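Local coordinates for HutD family protein (Pseudomonas aeruginosa, PDB 1YLL), which is of unknown biochemical function but belongs to the HutD family of the cupin clan and is probably linked to histidine utilisation, at residues D[145-150]-D[164-169]; D[124-129]-D[187-192]. All blocks are in the same frame, centred on the assembly; numbering follows the deposited sequence.

Contact 1: residues D[145-150]-D[164-169]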
loop_
_atom_site.group_PDB
_atom_site.type_symbol
_atom_site.label_atom_id
_atom_site.label_comp_id
_atom_site.label_asym_id
_atom_site.label_seq_id
_atom_site.Cartn_x
_atom_site.Cartn_y
_atom_site.Cartn_z
ATOM N N PHE D 145 17.586 1.805 6.241
ATOM C CA PHE D 145 17.925 0.959 7.371
ATOM C C PHE D 145 16.970 1.185 8.528
ATOM O O PHE D 145 16.743 2.315 8.899
ATOM C CB PHE D 145 19.333 1.316 7.838
ATOM C CG PHE D 145 19.773 0.579 9.077
ATOM C CD1 PHE D 145 20.221 -0.728 8.999
ATOM C CD2 PHE D 145 19.754 1.227 10.324
ATOM C CE1 PHE D 145 20.658 -1.402 10.145
ATOM C CE2 PHE D 145 20.196 0.561 11.487
ATOM C CZ PHE D 145 20.640 -0.730 11.400
ATOM N N ALA D 146 16.384 0.118 9.079
ATOM C CA ALA D 146 15.472 0.278 10.213
ATOM C C ALA D 146 16.209 -0.020 11.503
ATOM O O ALA D 146 16.727 -1.120 11.655
ATOM C CB ALA D 146 14.284 -0.698 10.078
ATOM N N GLN D 147 16.288 0.934 12.426
ATOM C CA GLN D 147 16.963 0.632 13.690
ATOM C C GLN D 147 15.967 -0.136 14.573
ATOM O O GLN D 147 16.319 -1.092 15.270
ATOM C CB GLN D 147 17.394 1.892 14.413
ATOM C CG GLN D 147 18.074 1.528 15.701
ATOM C CD GLN D 147 18.394 2.702 16.553
ATOM O OE1 GLN D 147 17.813 3.778 16.404
ATOM N NE2 GLN D 147 19.316 2.504 17.490
ATOM N N GLN D 148 14.720 0.300 14.533
ATOM C CA GLN D 148 13.673 -0.346 15.320
ATOM C C GLN D 148 12.706 -1.116 14.410
ATOM O O GLN D 148 12.604 -0.842 13.222
ATOM C CB GLN D 148 12.986 0.713 16.174
ATOM C CG GLN D 148 13.982 1.314 17.166
ATOM C CD GLN D 148 13.571 2.640 17.735
ATOM O OE1 GLN D 148 13.848 2.938 18.903
ATOM N NE2 GLN D 148 12.929 3.464 16.923
ATOM N N ASP D 149 12.015 -2.096 14.978
ATOM C CA ASP D 149 11.109 -2.943 14.208
ATOM C C ASP D 149 9.769 -2.323 13.808
ATOM O O ASP D 149 9.306 -1.365 14.413
ATOM C CB ASP D 149 10.827 -4.225 15.009
ATOM C CG ASP D 149 10.320 -5.357 14.140
ATOM O OD1 ASP D 149 9.466 -5.111 13.266
ATOM O OD2 ASP D 149 10.776 -6.502 14.315
ATOM N N GLY D 150 9.171 -2.883 12.767
ATOM C CA GLY D 150 7.844 -2.474 12.358
ATOM C C GLY D 150 7.624 -1.492 11.237
ATOM O O GLY D 150 6.490 -1.033 11.057
ATOM N N ALA D 164 12.215 -5.588 9.997
ATOM C CA ALA D 164 12.371 -5.895 11.416
ATOM C C ALA D 164 13.601 -5.065 11.835
ATOM O O ALA D 164 14.246 -4.419 10.978
ATOM C CB ALA D 164 12.642 -7.390 11.622
ATOM N N ALA D 165 13.927 -5.076 13.122
ATOM C CA ALA D 165 15.078 -4.302 13.609
ATOM C C ALA D 165 16.360 -4.693 12.886
ATOM O O ALA D 165 16.707 -5.872 12.782
ATOM C CB ALA D 165 15.254 -4.487 15.112
ATOM N N HIS D 166 17.042 -3.662 12.396
ATOM C CA HIS D 166 18.288 -3.729 11.638
ATOM C C HIS D 166 18.196 -4.249 10.227
ATOM O O HIS D 166 19.224 -4.422 9.572
ATOM C CB HIS D 166 19.402 -4.463 12.409
ATOM C CG HIS D 166 19.856 -3.720 13.628
ATOM N ND1 HIS D 166 20.984 -4.066 14.342
ATOM C CD2 HIS D 166 19.313 -2.660 14.273
ATOM C CE1 HIS D 166 21.113 -3.252 15.374
ATOM N NE2 HIS D 166 20.112 -2.388 15.356
ATOM N N ASP D 167 16.979 -4.490 9.732
ATOM C CA ASP D 167 16.837 -4.924 8.335
ATOM C C ASP D 167 17.045 -3.666 7.468
ATOM O O ASP D 167 16.891 -2.537 7.944
ATOM C CB ASP D 167 15.439 -5.469 8.040
ATOM C CG ASP D 167 15.184 -6.838 8.678
ATOM O OD1 ASP D 167 14.014 -7.288 8.627
ATOM O OD2 ASP D 167 16.125 -7.470 9.215
ATOM N N CYS D 168 17.328 -3.870 6.189
ATOM C CA CYS D 168 17.587 -2.739 5.315
ATOM C C CYS D 168 17.076 -2.925 3.888
ATOM O O CYS D 168 17.412 -3.886 3.220
ATOM C CB CYS D 168 19.098 -2.481 5.302
ATOM S SG CYS D 168 19.720 -0.992 4.389
ATOM N N LEU D 169 16.259 -1.995 3.432
ATOM C CA LEU D 169 15.794 -2.059 2.064
ATOM C C LEU D 169 16.947 -1.591 1.193
ATOM O O LEU D 169 17.640 -0.647 1.545
ATOM C CB LEU D 169 14.639 -1.107 1.842
ATOM C CG LEU D 169 14.282 -1.024 0.354
ATOM C CD1 LEU D 169 13.085 -1.918 0.106
ATOM C CD2 LEU D 169 13.984 0.380 -0.063
HETATM O O HOH W 1 19.921 -0.691 17.482
HETATM O O HOH W 2 12.955 -7.119 15.219
#

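Contact 2: residues D[124-129]-D[187-192]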
loop_
_atom_site.group_PDB
_atom_site.type_symbol
_atom_site.label_atom_id
_atom_site.label_comp_id
_atom_site.label_asym_id
_atom_site.label_seq_id
_atom_site.Cartn_x
_atom_site.Cartn_y
_atom_site.Cartn_z
ATOM N N LEU D 124 22.199 11.438 3.821
ATOM C CA LEU D 124 21.938 10.501 4.894
ATOM C C LEU D 124 21.142 11.224 5.949
ATOM O O LEU D 124 21.549 12.312 6.408
ATOM C CB LEU D 124 23.256 9.975 5.489
ATOM C CG LEU D 124 23.088 8.966 6.639
ATOM C CD1 LEU D 124 24.278 7.957 6.627
ATOM C CD2 LEU D 124 22.956 9.654 8.029
ATOM N N GLN D 125 20.011 10.631 6.353
ATOM C CA GLN D 125 19.191 11.277 7.372
ATOM C C GLN D 125 18.421 10.291 8.251
ATOM O O GLN D 125 17.782 9.392 7.742
ATOM C CB GLN D 125 18.165 12.214 6.704
ATOM C CG GLN D 125 17.272 12.946 7.720
ATOM C CD GLN D 125 16.386 13.991 7.134
ATOM O OE1 GLN D 125 16.177 14.038 5.936
ATOM N NE2 GLN D 125 15.842 14.860 8.000
ATOM N N TRP D 126 18.503 10.472 9.564
ATOM C CA TRP D 126 17.734 9.643 10.506
ATOM C C TRP D 126 16.339 10.237 10.575
ATOM O O TRP D 126 16.190 11.439 10.734
ATOM C CB TRP D 126 18.387 9.696 11.897
ATOM C CG TRP D 126 19.544 8.779 11.974
ATOM C CD1 TRP D 126 20.889 9.110 11.817
ATOM C CD2 TRP D 126 19.507 7.374 12.182
ATOM N NE1 TRP D 126 21.656 8.000 11.933
ATOM C CE2 TRP D 126 20.848 6.910 12.148
ATOM C CE3 TRP D 126 18.478 6.452 12.390
ATOM C CZ2 TRP D 126 21.175 5.563 12.315
ATOM C CZ3 TRP D 126 18.804 5.117 12.556
ATOM C CH2 TRP D 126 20.134 4.682 12.521
ATOM N N LEU D 127 15.327 9.373 10.414
ATOM C CA LEU D 127 13.923 9.792 10.432
ATOM C C LEU D 127 13.158 8.949 11.440
ATOM O O LEU D 127 13.326 7.741 11.480
ATOM C CB LEU D 127 13.335 9.567 9.045
ATOM C CG LEU D 127 13.992 10.370 7.909
ATOM C CD1 LEU D 127 13.603 9.779 6.547
ATOM C CD2 LEU D 127 13.586 11.815 8.022
ATOM N N ARG D 128 12.298 9.585 12.251
ATOM C CA ARG D 128 11.507 8.803 13.208
ATOM C C ARG D 128 10.141 8.670 12.560
ATOM O O ARG D 128 9.455 9.680 12.347
ATOM C CB ARG D 128 11.354 9.516 14.548
ATOM C CG ARG D 128 10.740 8.615 15.633
ATOM C CD ARG D 128 10.719 9.314 16.994
ATOM N NE ARG D 128 10.404 8.397 18.093
ATOM C CZ ARG D 128 9.269 8.412 18.786
ATOM N NH1 ARG D 128 9.084 7.543 19.772
ATOM N NH2 ARG D 128 8.317 9.288 18.487
ATOM N N VAL D 129 9.770 7.441 12.230
ATOM C CA VAL D 129 8.488 7.173 11.590
ATOM C C VAL D 129 7.416 7.048 12.681
ATOM O O VAL D 129 7.402 6.092 13.442
ATOM C CB VAL D 129 8.534 5.877 10.753
ATOM C CG1 VAL D 129 7.188 5.675 10.063
ATOM C CG2 VAL D 129 9.630 5.964 9.691
ATOM N N PRO D 187 6.378 3.995 17.026
ATOM C CA PRO D 187 7.408 4.843 16.411
ATOM C C PRO D 187 8.715 4.111 16.198
ATOM O O PRO D 187 9.200 3.391 17.081
ATOM C CB PRO D 187 7.531 5.990 17.391
ATOM C CG PRO D 187 6.082 6.176 17.796
ATOM C CD PRO D 187 5.632 4.750 18.049
ATOM N N ALA D 188 9.304 4.299 15.026
ATOM C CA ALA D 188 10.531 3.591 14.732
ATOM C C ALA D 188 11.449 4.499 13.959
ATOM O O ALA D 188 11.029 5.215 13.044
ATOM C CB ALA D 188 10.239 2.339 13.932
ATOM N N TRP D 189 12.711 4.469 14.370
ATOM C CA TRP D 189 13.744 5.255 13.739
ATOM C C TRP D 189 14.305 4.483 12.570
ATOM O O TRP D 189 14.547 3.281 12.676
ATOM C CB TRP D 189 14.870 5.521 14.740
ATOM C CG TRP D 189 14.627 6.667 15.669
ATOM C CD1 TRP D 189 14.219 6.602 16.993
ATOM C CD2 TRP D 189 14.776 8.051 15.365
ATOM N NE1 TRP D 189 14.114 7.864 17.515
ATOM C CE2 TRP D 189 14.447 8.775 16.542
ATOM C CE3 TRP D 189 15.152 8.763 14.207
ATOM C CZ2 TRP D 189 14.487 10.170 16.594
ATOM C CZ3 TRP D 189 15.184 10.140 14.255
ATOM C CH2 TRP D 189 14.855 10.843 15.445
ATOM N N VAL D 190 14.504 5.190 11.461
ATOM C CA VAL D 190 15.101 4.618 10.248
ATOM C C VAL D 190 16.166 5.577 9.753
ATOM O O VAL D 190 16.159 6.743 10.115
ATOM C CB VAL D 190 14.047 4.420 9.092
ATOM C CG1 VAL D 190 12.929 3.463 9.548
ATOM C CG2 VAL D 190 13.432 5.716 8.714
ATOM N N CYS D 191 17.109 5.072 8.950
ATOM C CA CYS D 191 18.120 5.944 8.376
ATOM C C CYS D 191 17.987 5.778 6.874
ATOM O O CYS D 191 18.133 4.662 6.333
ATOM C CB CYS D 191 19.498 5.555 8.841
ATOM S SG CYS D 191 20.742 6.827 8.352
ATOM N N ALA D 192 17.666 6.882 6.218
ATOM C CA ALA D 192 17.488 6.903 4.778
ATOM C C ALA D 192 18.810 7.361 4.170
ATOM O O ALA D 192 19.236 8.489 4.428
ATOM C CB ALA D 192 16.387 7.876 4.421
HETATM O O HOH W 3 11.159 5.243 18.427
#

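Contact 1: residues D[145-150]-D[164-169]
A type II beta turn from Ala164 to Asp167 leads into strand 168-171, which runs antiparallel to the end of strand 141-146, with Phe145 and Cys168 as a non-hydrogen-bonded pair. Ala146 is gripped at both polar backbone atoms: its N donates to Asp167 O at 2.9 Å, almost straight at 178°, while its O accepts a more bent bond from His166 N at 2.7 Å. The turn is closed by Asp167 N to Ala164 O and braced by Asp167 OD1, which receives Ala164 N at 2.8 Å from above the carboxylate plane and also forms a salt bridge with Arg10. The two strands are neighbours inside a five-stranded antiparallel sheet, consistent with the beta-barrel architecture of the cupin clan; Phe145 is buried on it, touching Leu68 and Ile46 and stacking on Phe111. Phe145 CG is anti to the backbone N (chi1 176°), which lays the ring alongside His166, Phe145 CZ 3.7 Å from His166 CD2, the planes oblique at 36°. At the imidazole edge a water lies in plane, 2.7 Å from His166 NE2, and accepts from Gln147 NE2 at 3.3 Å, while Gln147 OE1 accepts a hydrogen bond from Arg88. At the other end of the contact, Asp149 OD2 lies against Ala164 CB at 3.4 Å.

Contact 2: residues D[124-129]-D[187-192]
Segments 124-129 and 187-192 run antiparallel at 159°, joined by six backbone hydrogen bonds in three hydrogen-bonded pairs, Gln125 with Ala192, Leu127 with Val190 and Val129 with Ala188. On the face carrying Trp126 and Arg128, two aromatic rings are each covered from one side by a neighbour across the ladder. Cys191 lies over the Trp126 indole, its CB 3.6 Å from the centroid of the six-membered ring in a CH-pi contact and its SG 3.9 Å from that of the five-membered ring, a sulfur-aromatic contact over the same face. Leu124 CD2 touches Cys191 SG at 3.6 Å, and Trp126 NE1 is hydrogen-bonded to Ser66 OG. Strand 120-129 is the outermost, within the chain, of a five-stranded sheet probably belonging to the cupin-clan barrel, and the pairing of Leu124 with a strand of a second subunit carries the sheet on. Arg128 CB sits centrally above the Trp189 six-membered ring, 3.6 Å from its centroid. Extended from CG to NE, the arginine turns its guanidinium 57° from the indole plane; Pro187 CB lies 3.2 Å from Arg128 NH1, over the guanidinium face, and Arg128 NH2 makes a salt bridge with Glu130. On the reverse face Val190 CG2 meets Leu127 CB and Val129 CG2, both at 3.9 Å.

Contacts 1 and 2 show how one antiparallel sheet is assembled from pieces distant in sequence: both segments of contact 1 fall between those of contact 2. Their centres lie about 10 Å apart. Strand 187-197 joins them, pairing with 120-129 in contact 2 and on its other edge with 141-146, the strand that meets 168-171 in contact 1. Two backbone bonds make the seam, Cys191 N to Phe145 O at 2.8 Å and Gln147 N to Trp189 O at 2.9 Å. Side chains also cross it: Trp126 touches Phe145, and Arg88 serves both contacts, hydrogen-bonding Gln147 and making a cation-pi contact with Trp189.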